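Uncharacterized protein (Leptotrichia buccalis, PDB 3T8K) is of unknown function but folds as a stack of helical hairpins of the ankyrin-repeat kind, a scaffold that in many proteins mediates protein binding. Local coordinates at residues T77-F80 with P81-Q84; I168-K171 with M172-Y176. All coordinates share one frame; numbering follows the deposited sequence.

Contact 1. Residues T77-F80 with P81-Q84; sequences TLFF and PLFQ
Phe83 N and Phe79 O are joined by one of three successive i to i+4 backbone bonds in helix 79-85, at 2.9 Å. Before it, Leu82 N reaches Leu78 O over 3.3 Å. After it, Gln84 N donates to Phe80 O at 2.8 Å. Pro81 has no N-H to give. Its CD instead sits 3.3 Å from Leu78 O, in the first turn, where a proline fits a helix well. Thr77 precedes this turn, and its OG1 takes a weak capping bond from Phe79 N. The run Thr77-Leu78-Phe79-Phe80 probably stands where ankyrin repeats carry their Thr-Pro-Leu-His motif, which opens a helix in this way. One turn apart, the rings of Phe79 and Phe83 lie side by side and point the same way. Their planes are nearly parallel, 12° apart, but slid so far that they barely overlap. Phe79 CD1 meets Phe83 CE2 at 3.7 Å. Leu82 CD2 lies 4.1 Å from Phe79 CD1. Cys97 of helix 90-102 packs on both phenylalanine side chains. Phe80 turns the other way, with CG anti to the backbone N (chi1 -169°). Gln84 CG, set beside its own backbone N by chi1, lies over one face of that ring, 3.7 Å from the centroid, as a CH-pi contact. The bend at chi2 then lays the amide nearly parallel to the ring. Tyr111 also stacks with Phe80.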
# COMPACT_ATOMS: atom_id res chain seq x y z
N THR A 77 9.53 -1.52 11.41
CA THR A 77 10.70 -0.77 10.94
C THR A 77 10.45 -0.12 9.58
O THR A 77 9.44 -0.37 8.93
CB THR A 77 11.92 -1.68 10.78
OG1 THR A 77 11.65 -2.63 9.74
CG2 THR A 77 12.22 -2.40 12.07
N LEU A 78 11.40 0.71 9.16
CA LEU A 78 11.31 1.38 7.87
C LEU A 78 11.28 0.39 6.72
O LEU A 78 10.83 0.71 5.63
CB LEU A 78 12.48 2.35 7.68
CG LEU A 78 12.48 3.52 8.68
CD1 LEU A 78 13.60 4.46 8.34
CD2 LEU A 78 11.15 4.24 8.65
N PHE A 79 11.77 -0.83 6.96
CA PHE A 79 11.83 -1.80 5.88
C PHE A 79 10.45 -2.14 5.29
O PHE A 79 10.35 -2.48 4.11
CB PHE A 79 12.54 -3.08 6.32
CG PHE A 79 14.02 -2.91 6.51
CD1 PHE A 79 14.85 -2.71 5.42
CD2 PHE A 79 14.57 -2.95 7.78
CE1 PHE A 79 16.22 -2.56 5.59
CE2 PHE A 79 15.94 -2.80 7.96
CZ PHE A 79 16.77 -2.60 6.86
N PHE A 80 9.40 -2.04 6.10
CA PHE A 80 8.09 -2.48 5.63
C PHE A 80 7.54 -1.59 4.51
O PHE A 80 7.24 -2.08 3.43
CB PHE A 80 7.07 -2.60 6.77
CG PHE A 80 5.78 -3.28 6.36
CD1 PHE A 80 5.76 -4.65 6.09
CD2 PHE A 80 4.59 -2.56 6.25
CE1 PHE A 80 4.57 -5.28 5.72
CE2 PHE A 80 3.41 -3.18 5.89
CZ PHE A 80 3.40 -4.54 5.62
N PRO A 81 7.43 -0.27 4.76
CA PRO A 81 6.95 0.56 3.66
C PRO A 81 7.92 0.57 2.49
O PRO A 81 7.48 0.71 1.35
CB PRO A 81 6.81 1.96 4.29
CG PRO A 81 7.63 1.91 5.54
CD PRO A 81 7.55 0.49 6.02
N LEU A 82 9.22 0.42 2.77
CA LEU A 82 10.22 0.32 1.71
C LEU A 82 9.87 -0.81 0.75
O LEU A 82 9.80 -0.62 -0.46
CB LEU A 82 11.60 0.05 2.30
CG LEU A 82 12.70 -0.24 1.27
CD1 LEU A 82 12.95 0.97 0.39
CD2 LEU A 82 13.97 -0.64 1.98
N PHE A 83 9.66 -1.99 1.31
CA PHE A 83 9.39 -3.17 0.49
C PHE A 83 7.96 -3.23 -0.07
O PHE A 83 7.74 -3.72 -1.18
CB PHE A 83 9.76 -4.45 1.25
CG PHE A 83 11.24 -4.57 1.51
CD1 PHE A 83 12.14 -4.36 0.48
CD2 PHE A 83 11.72 -4.87 2.78
CE1 PHE A 83 13.52 -4.46 0.71
CE2 PHE A 83 13.08 -4.97 3.02
CZ PHE A 83 13.98 -4.76 1.98
N GLN A 84 6.99 -2.73 0.70
CA GLN A 84 5.62 -2.65 0.20
C GLN A 84 5.51 -1.77 -1.05
O GLN A 84 4.80 -2.11 -1.99
CB GLN A 84 4.67 -2.12 1.28
CG GLN A 84 4.42 -3.11 2.38
CD GLN A 84 3.89 -4.43 1.86
OE1 GLN A 84 4.57 -5.45 1.95
NE2 GLN A 84 2.67 -4.42 1.31

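Contact 2. Residues I168-K171 with M172-Y176; sequences IALK and MMEDY
Lys171 and Asp175 form an i to i+4 salt bridge on the exposed side of helix 167-180, the last helix of the chain. Lys171 NZ donates to Asp175 OD1 at 2.6 Å, on the syn lone pair of that oxygen. The lysine bends at chi2 (47°), which turns its chain along the helix toward the carboxylate. Beneath the bridge, Asp175 N binds Lys171 O at 2.9 Å, so backbone and side chains join the same two residues. Leu170 and Glu174 make a second i to i+4 pair. Here Glu174 OE2 lies 3.6 Å from Leu170 CG, and the aliphatic branch meets a carboxylate oxygen without a polar bond. Ile168 and Met172, a selenomethionine, run side by side, with Ile168 CG2 4.1 Å from Met172 SE. Met172 reaches Tyr136 and Phe140 of helix 129-140. Buried Met173, also a selenomethionine, extends to Phe140 and to Leu158 and Val161 of helix 157-162. Glu129 accepts from Ile168 N and Ala169 N at the start of the helix. The helix is thus amphipathic. On its exposed face the lysine and aspartate charges offset each other within about one turn, which probably steadies both side chains, though Asp175 also touches a crystal neighbour.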
# COMPACT_ATOMS: atom_id res chain seq x y z
N ILE A 168 15.29 -18.52 -7.61
CA ILE A 168 16.54 -17.99 -7.06
C ILE A 168 16.37 -17.66 -5.57
O ILE A 168 17.20 -18.03 -4.75
CB ILE A 168 17.04 -16.75 -7.83
CG1 ILE A 168 17.27 -17.10 -9.30
CG2 ILE A 168 18.33 -16.24 -7.22
CD1 ILE A 168 17.88 -15.98 -10.12
N ALA A 169 15.28 -16.97 -5.24
CA ALA A 169 15.00 -16.67 -3.84
C ALA A 169 14.86 -17.97 -3.04
O ALA A 169 15.30 -18.05 -1.89
CB ALA A 169 13.73 -15.84 -3.73
N LEU A 170 14.26 -18.99 -3.65
CA LEU A 170 14.01 -20.24 -2.94
C LEU A 170 15.33 -20.92 -2.61
O LEU A 170 15.54 -21.38 -1.49
CB LEU A 170 13.13 -21.18 -3.77
CG LEU A 170 12.90 -22.53 -3.09
CD1 LEU A 170 12.11 -22.33 -1.80
CD2 LEU A 170 12.19 -23.51 -4.02
N LYS A 171 16.21 -20.98 -3.60
CA LYS A 171 17.53 -21.57 -3.44
C LYS A 171 18.32 -20.85 -2.35
O LYS A 171 18.95 -21.47 -1.50
CB LYS A 171 18.29 -21.52 -4.76
CG LYS A 171 19.72 -22.06 -4.70
CD LYS A 171 19.78 -23.39 -3.97
CE LYS A 171 21.22 -23.85 -3.77
NZ LYS A 171 21.29 -24.96 -2.79
N MSE A 172 18.28 -19.52 -2.38
CA MSE A 172 19.03 -18.75 -1.41
C MSE A 172 18.48 -18.91 0.01
O MSE A 172 19.24 -18.90 0.98
CB MSE A 172 19.11 -17.28 -1.84
CG MSE A 172 19.93 -17.08 -3.11
SE MSE A 172 20.04 -15.22 -3.65
CE MSE A 172 21.39 -14.63 -2.39
N MSE A 173 17.17 -19.06 0.13
CA MSE A 173 16.57 -19.28 1.45
C MSE A 173 16.92 -20.65 1.99
O MSE A 173 17.21 -20.80 3.18
CB MSE A 173 15.05 -19.14 1.40
CG MSE A 173 14.53 -17.73 1.51
SE MSE A 173 12.59 -17.85 1.70
CE MSE A 173 12.48 -18.59 3.46
N GLU A 174 16.88 -21.67 1.13
CA GLU A 174 17.27 -23.01 1.55
C GLU A 174 18.74 -23.01 1.99
O GLU A 174 19.10 -23.67 2.97
CB GLU A 174 17.01 -24.04 0.43
CG GLU A 174 15.53 -24.37 0.27
CD GLU A 174 15.23 -25.09 -1.03
OE1 GLU A 174 16.17 -25.34 -1.82
OE2 GLU A 174 14.05 -25.40 -1.28
N ASP A 175 19.58 -22.26 1.27
CA ASP A 175 20.99 -22.18 1.63
C ASP A 175 21.16 -21.51 3.00
O ASP A 175 22.03 -21.90 3.79
CB ASP A 175 21.79 -21.38 0.59
CG ASP A 175 22.01 -22.14 -0.71
OD1 ASP A 175 21.71 -23.36 -0.79
OD2 ASP A 175 22.51 -21.50 -1.67
N TYR A 176 20.35 -20.49 3.26
CA TYR A 176 20.43 -19.72 4.50
C TYR A 176 20.02 -20.63 5.66
O TYR A 176 20.67 -20.67 6.70
CB TYR A 176 19.49 -18.52 4.42
CG TYR A 176 19.53 -17.56 5.59
CD1 TYR A 176 20.30 -16.41 5.53
CD2 TYR A 176 18.79 -17.80 6.74
CE1 TYR A 176 20.33 -15.52 6.60
CE2 TYR A 176 18.82 -16.93 7.81
CZ TYR A 176 19.60 -15.78 7.73
OH TYR A 176 19.64 -14.89 8.78

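Contact 1 and contact 2 each lie within a single helix. Contact 1 lies in the middle of the stack and is buried; contact 2 lies in the last helix and is partly buried. The centre of contact 1 is about 3 Å from the centre of the chain, that of contact 2 about 21 Å. Their centres are also about 21 Å apart, and their nearest atoms about 12 Å, so they do not touch. Residues 121-123 touch both: the side chains of Asn121 and Ile122 meet contact 1, and Phe123 packs on Ala169 of contact 2. Gln84 of contact 1 also packs on Phe126 of the second subunit. Cys164, which forms an interchain disulfide, lies shortly before contact 2 in sequence. No active site or ligand is known for this protein.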